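Local coordinates for 14-3-3 protein (Cryptosporidium parvum, PDB 3EFZ) that probably binds phosphoserine-containing partner proteins, as a dimeric all-helical member of the 14-3-3 family of signalling adaptors, at residues Met41-Thr53 and Leu65-Ser77. Numbering follows the deposited sequence.
Sequences MVGNYKDVIKVLT and LLLAGSLRNRVTS
Tyr45 and Asn73 both carry CG opposite their own carbonyl carbon (chi1 -75° and -71°), so that from facing helices the side chains lie alongside each other, pointing opposite ways. The amide of Asn73 ends up stacked on one face of the Tyr45 ring, the planes 9° apart, with Asn73 CG 3.5 Å from Tyr45 CG; Asn73 CB adds a CH-pi contact over the same ring. Ser77 OG sits at the ring edge, in its plane, and accepts a 2.7 Å hydrogen bond from Tyr45 OH. The Tyr45 side chain is a knob in the hole formed by Arg72, Asn73, Thr76 and Ser77.

Arg72, bent at chi2 and chi3, folds back to make a 2.7 Å hydrogen bond from Arg72 NH2 to Asn73 OD1. Its guanidinium stands almost perpendicular to the Tyr45 ring and is sandwiched between Val48 CG2 on one face and Thr76 OG1 on the other. NH2 also reaches Asn44 OD1, but weakly, and the hydrogen bond from Asn73 ND2 to Tyr45 O is weak too.

The two helices, 32-54 and 63-81, run antiparallel at the dimer-forming end of the 14-3-3 fold. Asp123 of the second subunit accepts a hydrogen bond from Asn73 ND2, and Glu120 of that subunit is hydrogen-bonded to Ser77 OG. On the same chain, Arg72 packs on Leu147 of helix 138-158, and Thr76 lies close to Arg79, a predicted phosphoserine-contacting residue.

Further along, Gly69 lets the backbones close to 5.0 Å between Ile49 CA and Gly69 CA. Leu52 CD1 presses tightly on Gly69 CA at 3.3 Å, while Ile49 fits as a second knob among Leu66, Gly69, Ser70 and Asn73, its CG2 branch touching Leu66 CD1 at 3.7 Å.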
ATOM      1  N   MET B  41       1.652   0.498  11.743  1.00 34.57           N
ATOM      2  CA  MET B  41       1.050   0.924  10.495  1.00 35.00           C
ATOM      3  C   MET B  41       0.375  -0.270   9.814  1.00 35.14           C
ATOM      4  O   MET B  41      -0.733  -0.142   9.286  1.00 35.26           O
ATOM      5  CB  MET B  41       2.109   1.560   9.591  1.00 35.09           C
ATOM      6  CG  MET B  41       1.575   2.667   8.717  1.00 35.81           C
ATOM      7  SD  MET B  41       2.787   3.966   8.383  1.00 34.80           S
ATOM      8  CE  MET B  41       1.811   4.978   7.279  1.00 34.87           C
ATOM      9  N   VAL B  42       1.057  -1.417   9.849  1.00 35.34           N
ATOM     10  CA  VAL B  42       0.548  -2.714   9.375  1.00 35.73           C
ATOM     11  C   VAL B  42      -0.717  -3.175  10.131  1.00 35.76           C
ATOM     12  O   VAL B  42      -1.702  -3.562   9.513  1.00 35.99           O
ATOM     13  CB  VAL B  42       1.682  -3.783   9.354  1.00 35.82           C
ATOM     14  CG1 VAL B  42       1.146  -5.207   9.332  1.00 35.62           C
ATOM     15  CG2 VAL B  42       2.601  -3.550   8.149  1.00 35.87           C
ATOM     16  N   GLY B  43      -0.692  -3.104  11.457  1.00 36.29           N
ATOM     17  CA  GLY B  43      -1.877  -3.364  12.275  1.00 35.97           C
ATOM     18  C   GLY B  43      -3.038  -2.431  11.954  1.00 36.17           C
ATOM     19  O   GLY B  43      -4.195  -2.856  11.930  1.00 35.80           O
ATOM     20  N   ASN B  44      -2.734  -1.160  11.705  1.00 36.38           N
ATOM     21  CA  ASN B  44      -3.753  -0.208  11.283  1.00 37.17           C
ATOM     22  C   ASN B  44      -4.495  -0.577   9.983  1.00 36.42           C
ATOM     23  O   ASN B  44      -5.717  -0.491   9.947  1.00 35.98           O
ATOM     24  CB  ASN B  44      -3.197   1.214  11.222  1.00 37.85           C
ATOM     25  CG  ASN B  44      -4.242   2.226  10.787  1.00 41.43           C
ATOM     26  OD1 ASN B  44      -4.099   2.864   9.743  1.00 47.49           O
ATOM     27  ND2 ASN B  44      -5.311   2.370  11.579  1.00 45.57           N
ATOM     28  N   TYR B  45      -3.751  -0.960   8.929  1.00 35.68           N
ATOM     29  CA  TYR B  45      -4.317  -1.404   7.663  1.00 34.08           C
ATOM     30  C   TYR B  45      -5.217  -2.592   7.922  1.00 34.71           C
ATOM     31  O   TYR B  45      -6.378  -2.585   7.538  1.00 34.75           O
ATOM     32  CB  TYR B  45      -3.230  -1.760   6.646  1.00 33.66           C
ATOM     33  CG  TYR B  45      -2.517  -0.574   6.006  1.00 33.15           C
ATOM     34  CD1 TYR B  45      -2.459   0.672   6.647  1.00 34.18           C
ATOM     35  CD2 TYR B  45      -1.867  -0.712   4.775  1.00 33.54           C
ATOM     36  CE1 TYR B  45      -1.785   1.740   6.088  1.00 33.63           C
ATOM     37  CE2 TYR B  45      -1.202   0.356   4.182  1.00 32.94           C
ATOM     38  CZ  TYR B  45      -1.164   1.574   4.846  1.00 33.96           C
ATOM     39  OH  TYR B  45      -0.492   2.615   4.298  1.00 32.82           O
ATOM     40  N   LYS B  46      -4.691  -3.602   8.604  1.00 34.81           N
ATOM     41  CA  LYS B  46      -5.501  -4.744   8.970  1.00 34.66           C
ATOM     42  C   LYS B  46      -6.821  -4.314   9.594  1.00 35.06           C
ATOM     43  O   LYS B  46      -7.875  -4.753   9.150  1.00 34.44           O
ATOM     44  CB  LYS B  46      -4.764  -5.695   9.906  1.00 34.16           C
ATOM     45  CG  LYS B  46      -5.581  -6.957  10.196  1.00 33.79           C
ATOM     46  CD  LYS B  46      -4.889  -7.851  11.218  1.00 33.83           C
ATOM     47  CE  LYS B  46      -5.688  -9.105  11.461  1.00 32.91           C
ATOM     48  NZ  LYS B  46      -4.898 -10.050  12.268  1.00 33.63           N
ATOM     49  N   ASP B  47      -6.755  -3.441  10.597  1.00 35.27           N
ATOM     50  CA  ASP B  47      -7.950  -3.019  11.296  1.00 36.52           C
ATOM     51  C   ASP B  47      -8.986  -2.300  10.426  1.00 36.21           C
ATOM     52  O   ASP B  47     -10.193  -2.482  10.629  1.00 35.71           O
ATOM     53  CB  ASP B  47      -7.611  -2.181  12.533  1.00 37.02           C
ATOM     54  CG  ASP B  47      -8.776  -2.122  13.517  1.00 40.36           C
ATOM     55  OD1 ASP B  47      -9.208  -3.198  14.006  1.00 45.44           O
ATOM     56  OD2 ASP B  47      -9.286  -1.006  13.783  1.00 43.45           O
ATOM     57  N   VAL B  48      -8.521  -1.458   9.494  1.00 35.90           N
ATOM     58  CA  VAL B  48      -9.403  -0.814   8.529  1.00 36.33           C
ATOM     59  C   VAL B  48     -10.207  -1.881   7.758  1.00 36.56           C
ATOM     60  O   VAL B  48     -11.442  -1.833   7.720  1.00 36.34           O
ATOM     61  CB  VAL B  48      -8.644   0.126   7.551  1.00 35.66           C
ATOM     62  CG1 VAL B  48      -9.522   0.482   6.334  1.00 35.89           C
ATOM     63  CG2 VAL B  48      -8.243   1.392   8.262  1.00 35.86           C
ATOM     64  N   ILE B  49      -9.506  -2.849   7.181  1.00 36.52           N
ATOM     65  CA  ILE B  49     -10.174  -3.880   6.381  1.00 37.12           C
ATOM     66  C   ILE B  49     -11.089  -4.779   7.218  1.00 37.09           C
ATOM     67  O   ILE B  49     -12.197  -5.047   6.804  1.00 36.28           O
ATOM     68  CB  ILE B  49      -9.183  -4.673   5.523  1.00 37.60           C
ATOM     69  CG1 ILE B  49      -8.757  -3.788   4.344  1.00 37.47           C
ATOM     70  CG2 ILE B  49      -9.831  -5.943   4.969  1.00 37.59           C
ATOM     71  CD1 ILE B  49      -7.480  -4.129   3.825  1.00 38.54           C
ATOM     72  N   LYS B  50     -10.643  -5.186   8.408  1.00 37.24           N
ATOM     73  CA  LYS B  50     -11.471  -5.975   9.319  1.00 38.00           C
ATOM     74  C   LYS B  50     -12.799  -5.275   9.611  1.00 37.51           C
ATOM     75  O   LYS B  50     -13.863  -5.855   9.410  1.00 37.55           O
ATOM     76  CB  LYS B  50     -10.738  -6.247  10.637  1.00 38.33           C
ATOM     77  CG  LYS B  50      -9.873  -7.463  10.623  1.00 40.17           C
ATOM     78  CD  LYS B  50      -9.261  -7.757  11.994  1.00 42.13           C
ATOM     79  CE  LYS B  50     -10.095  -8.761  12.802  1.00 45.76           C
ATOM     80  NZ  LYS B  50     -10.272 -10.071  12.085  1.00 46.78           N
ATOM     81  N   VAL B  51     -12.724  -4.029  10.079  1.00 37.16           N
ATOM     82  CA  VAL B  51     -13.907  -3.237  10.394  1.00 36.70           C
ATOM     83  C   VAL B  51     -14.841  -3.078   9.184  1.00 37.11           C
ATOM     84  O   VAL B  51     -16.032  -3.387   9.271  1.00 36.35           O
ATOM     85  CB  VAL B  51     -13.553  -1.845  11.038  1.00 36.72           C
ATOM     86  CG1 VAL B  51     -14.813  -1.030  11.308  1.00 36.01           C
ATOM     87  CG2 VAL B  51     -12.800  -2.030  12.341  1.00 35.89           C
ATOM     88  N   LEU B  52     -14.311  -2.603   8.058  1.00 37.46           N
ATOM     89  CA  LEU B  52     -15.161  -2.343   6.876  1.00 38.07           C
ATOM     90  C   LEU B  52     -15.884  -3.590   6.358  1.00 38.94           C
ATOM     91  O   LEU B  52     -16.940  -3.511   5.722  1.00 39.38           O
ATOM     92  CB  LEU B  52     -14.335  -1.717   5.749  1.00 38.32           C
ATOM     93  CG  LEU B  52     -13.933  -0.248   5.965  1.00 37.64           C
ATOM     94  CD1 LEU B  52     -13.184   0.283   4.750  1.00 38.15           C
ATOM     95  CD2 LEU B  52     -15.150   0.639   6.249  1.00 38.37           C
ATOM     96  N   THR B  53     -15.318  -4.739   6.685  1.00 38.65           N
ATOM     97  CA  THR B  53     -15.583  -5.981   6.004  1.00 38.99           C
ATOM     98  C   THR B  53     -16.313  -6.965   6.956  1.00 39.14           C
ATOM     99  O   THR B  53     -17.118  -7.800   6.514  1.00 39.06           O
ATOM    100  CB  THR B  53     -14.215  -6.502   5.475  1.00 39.14           C
ATOM    101  OG1 THR B  53     -14.195  -6.537   4.038  1.00 41.71           O
ATOM    102  CG2 THR B  53     -13.797  -7.781   6.088  1.00 38.00           C
ATOM    103  N   LEU B  65     -16.719  -3.425  -0.145  1.00 34.23           N
ATOM    104  CA  LEU B  65     -16.318  -2.880   1.129  1.00 34.59           C
ATOM    105  C   LEU B  65     -14.861  -3.205   1.395  1.00 34.36           C
ATOM    106  O   LEU B  65     -14.151  -2.387   1.995  1.00 35.24           O
ATOM    107  CB  LEU B  65     -17.202  -3.439   2.238  1.00 34.14           C
ATOM    108  CG  LEU B  65     -18.639  -2.919   2.244  1.00 35.07           C
ATOM    109  CD1 LEU B  65     -19.520  -3.777   3.152  1.00 33.88           C
ATOM    110  CD2 LEU B  65     -18.684  -1.451   2.637  1.00 35.09           C
ATOM    111  N   LEU B  66     -14.442  -4.387   0.931  1.00 33.93           N
ATOM    112  CA  LEU B  66     -13.032  -4.798   0.876  1.00 34.46           C
ATOM    113  C   LEU B  66     -12.234  -3.852  -0.018  1.00 34.88           C
ATOM    114  O   LEU B  66     -11.130  -3.452   0.341  1.00 35.62           O
ATOM    115  CB  LEU B  66     -12.884  -6.241   0.349  1.00 33.33           C
ATOM    116  CG  LEU B  66     -11.479  -6.827   0.147  1.00 33.19           C
ATOM    117  CD1 LEU B  66     -10.640  -6.787   1.424  1.00 31.83           C
ATOM    118  CD2 LEU B  66     -11.558  -8.247  -0.373  1.00 33.07           C
ATOM    119  N   LEU B  67     -12.786  -3.525  -1.182  1.00 35.47           N
ATOM    120  CA  LEU B  67     -12.155  -2.579  -2.091  1.00 35.88           C
ATOM    121  C   LEU B  67     -12.035  -1.187  -1.444  1.00 36.51           C
ATOM    122  O   LEU B  67     -10.999  -0.550  -1.555  1.00 36.59           O
ATOM    123  CB  LEU B  67     -12.938  -2.495  -3.395  1.00 36.28           C
ATOM    124  CG  LEU B  67     -12.349  -1.625  -4.520  1.00 35.84           C
ATOM    125  CD1 LEU B  67     -11.114  -2.264  -5.093  1.00 37.55           C
ATOM    126  CD2 LEU B  67     -13.374  -1.419  -5.598  1.00 36.57           C
ATOM    127  N   ALA B  68     -13.096  -0.726  -0.782  1.00 36.79           N
ATOM    128  CA  ALA B  68     -13.072   0.565  -0.096  1.00 36.94           C
ATOM    129  C   ALA B  68     -11.916   0.624   0.923  1.00 37.06           C
ATOM    130  O   ALA B  68     -11.169   1.598   0.964  1.00 37.74           O
ATOM    131  CB  ALA B  68     -14.409   0.842   0.574  1.00 36.27           C
ATOM    132  N   GLY B  69     -11.788  -0.423   1.735  1.00 37.21           N
ATOM    133  CA  GLY B  69     -10.695  -0.574   2.690  1.00 36.54           C
ATOM    134  C   GLY B  69      -9.347  -0.652   2.004  1.00 36.32           C
ATOM    135  O   GLY B  69      -8.423   0.065   2.371  1.00 36.73           O
ATOM    136  N   SER B  70      -9.246  -1.522   1.005  1.00 36.07           N
ATOM    137  CA  SER B  70      -8.038  -1.650   0.216  1.00 36.70           C
ATOM    138  C   SER B  70      -7.600  -0.298  -0.380  1.00 36.31           C
ATOM    139  O   SER B  70      -6.417   0.016  -0.414  1.00 35.78           O
ATOM    140  CB  SER B  70      -8.222  -2.701  -0.869  1.00 36.38           C
ATOM    141  OG  SER B  70      -7.230  -2.566  -1.853  1.00 37.14           O
ATOM    142  N   LEU B  71      -8.562   0.505  -0.819  1.00 36.61           N
ATOM    143  CA  LEU B  71      -8.255   1.807  -1.411  1.00 36.66           C
ATOM    144  C   LEU B  71      -7.853   2.869  -0.381  1.00 36.65           C
ATOM    145  O   LEU B  71      -7.056   3.756  -0.678  1.00 36.96           O
ATOM    146  CB  LEU B  71      -9.437   2.312  -2.218  1.00 36.47           C
ATOM    147  CG  LEU B  71      -9.531   1.954  -3.698  1.00 38.26           C
ATOM    148  CD1 LEU B  71     -10.638   2.776  -4.315  1.00 36.88           C
ATOM    149  CD2 LEU B  71      -8.188   2.157  -4.441  1.00 38.27           C
ATOM    150  N   ARG B  72      -8.433   2.782   0.813  1.00 36.43           N
ATOM    151  CA  ARG B  72      -8.088   3.668   1.937  1.00 36.58           C
ATOM    152  C   ARG B  72      -6.608   3.444   2.259  1.00 35.67           C
ATOM    153  O   ARG B  72      -5.859   4.380   2.505  1.00 34.54           O
ATOM    154  CB  ARG B  72      -8.915   3.265   3.164  1.00 36.46           C
ATOM    155  CG  ARG B  72      -9.131   4.297   4.247  1.00 38.46           C
ATOM    156  CD  ARG B  72      -7.956   4.743   5.121  1.00 41.60           C
ATOM    157  NE  ARG B  72      -6.934   3.741   5.367  1.00 45.89           N
ATOM    158  CZ  ARG B  72      -6.005   3.828   6.326  1.00 46.01           C
ATOM    159  NH1 ARG B  72      -6.001   4.855   7.169  1.00 44.36           N
ATOM    160  NH2 ARG B  72      -5.088   2.865   6.460  1.00 43.67           N
ATOM    161  N   ASN B  73      -6.224   2.171   2.259  1.00 35.37           N
ATOM    162  CA  ASN B  73      -4.886   1.744   2.657  1.00 34.92           C
ATOM    163  C   ASN B  73      -3.900   2.143   1.571  1.00 35.08           C
ATOM    164  O   ASN B  73      -2.860   2.732   1.859  1.00 35.66           O
ATOM    165  CB  ASN B  73      -4.837   0.246   2.940  1.00 34.09           C
ATOM    166  CG  ASN B  73      -5.563  -0.156   4.232  1.00 35.14           C
ATOM    167  OD1 ASN B  73      -5.874   0.670   5.099  1.00 35.99           O
ATOM    168  ND2 ASN B  73      -5.810  -1.449   4.368  1.00 34.50           N
ATOM    169  N   ARG B  74      -4.243   1.863   0.320  1.00 35.04           N
ATOM    170  CA  ARG B  74      -3.468   2.377  -0.806  1.00 35.33           C
ATOM    171  C   ARG B  74      -3.181   3.885  -0.735  1.00 35.64           C
ATOM    172  O   ARG B  74      -2.055   4.313  -0.959  1.00 35.26           O
ATOM    173  CB  ARG B  74      -4.172   2.047  -2.123  1.00 34.40           C
ATOM    174  CG  ARG B  74      -3.828   2.965  -3.312  1.00 35.75           C
ATOM    175  CD  ARG B  74      -4.065   2.243  -4.643  1.00 33.25           C
ATOM    176  NE  ARG B  74      -4.060   3.157  -5.794  1.00 38.44           N
ATOM    177  CZ  ARG B  74      -3.019   3.398  -6.586  1.00 40.32           C
ATOM    178  NH1 ARG B  74      -3.165   4.250  -7.599  1.00 40.61           N
ATOM    179  NH2 ARG B  74      -1.841   2.783  -6.389  1.00 38.21           N
ATOM    180  N   VAL B  75      -4.227   4.667  -0.495  1.00 36.59           N
ATOM    181  CA  VAL B  75      -4.151   6.144  -0.453  1.00 37.76           C
ATOM    182  C   VAL B  75      -3.241   6.641   0.693  1.00 37.67           C
ATOM    183  O   VAL B  75      -2.522   7.624   0.553  1.00 37.28           O
ATOM    184  CB  VAL B  75      -5.589   6.769  -0.337  1.00 37.12           C
ATOM    185  CG1 VAL B  75      -5.547   8.144   0.268  1.00 39.35           C
ATOM    186  CG2 VAL B  75      -6.251   6.835  -1.677  1.00 37.97           C
ATOM    187  N   THR B  76      -3.299   5.943   1.816  1.00 37.78           N
ATOM    188  CA  THR B  76      -2.383   6.148   2.944  1.00 38.17           C
ATOM    189  C   THR B  76      -0.942   5.810   2.525  1.00 37.39           C
ATOM    190  O   THR B  76      -0.006   6.557   2.847  1.00 35.86           O
ATOM    191  CB  THR B  76      -2.825   5.307   4.153  1.00 37.78           C
ATOM    192  OG1 THR B  76      -4.198   5.600   4.435  1.00 39.80           O
ATOM    193  CG2 THR B  76      -2.024   5.648   5.400  1.00 40.57           C
ATOM    194  N   SER B  77      -0.767   4.712   1.791  1.00 36.66           N
ATOM    195  CA  SER B  77       0.562   4.382   1.293  1.00 36.98           C
ATOM    196  C   SER B  77       1.061   5.376   0.243  1.00 36.63           C
ATOM    197  O   SER B  77       2.232   5.676   0.240  1.00 37.30           O
ATOM    198  CB  SER B  77       0.669   2.945   0.783  1.00 36.68           C
ATOM    199  OG  SER B  77       0.435   2.013   1.845  1.00 38.24           O
TER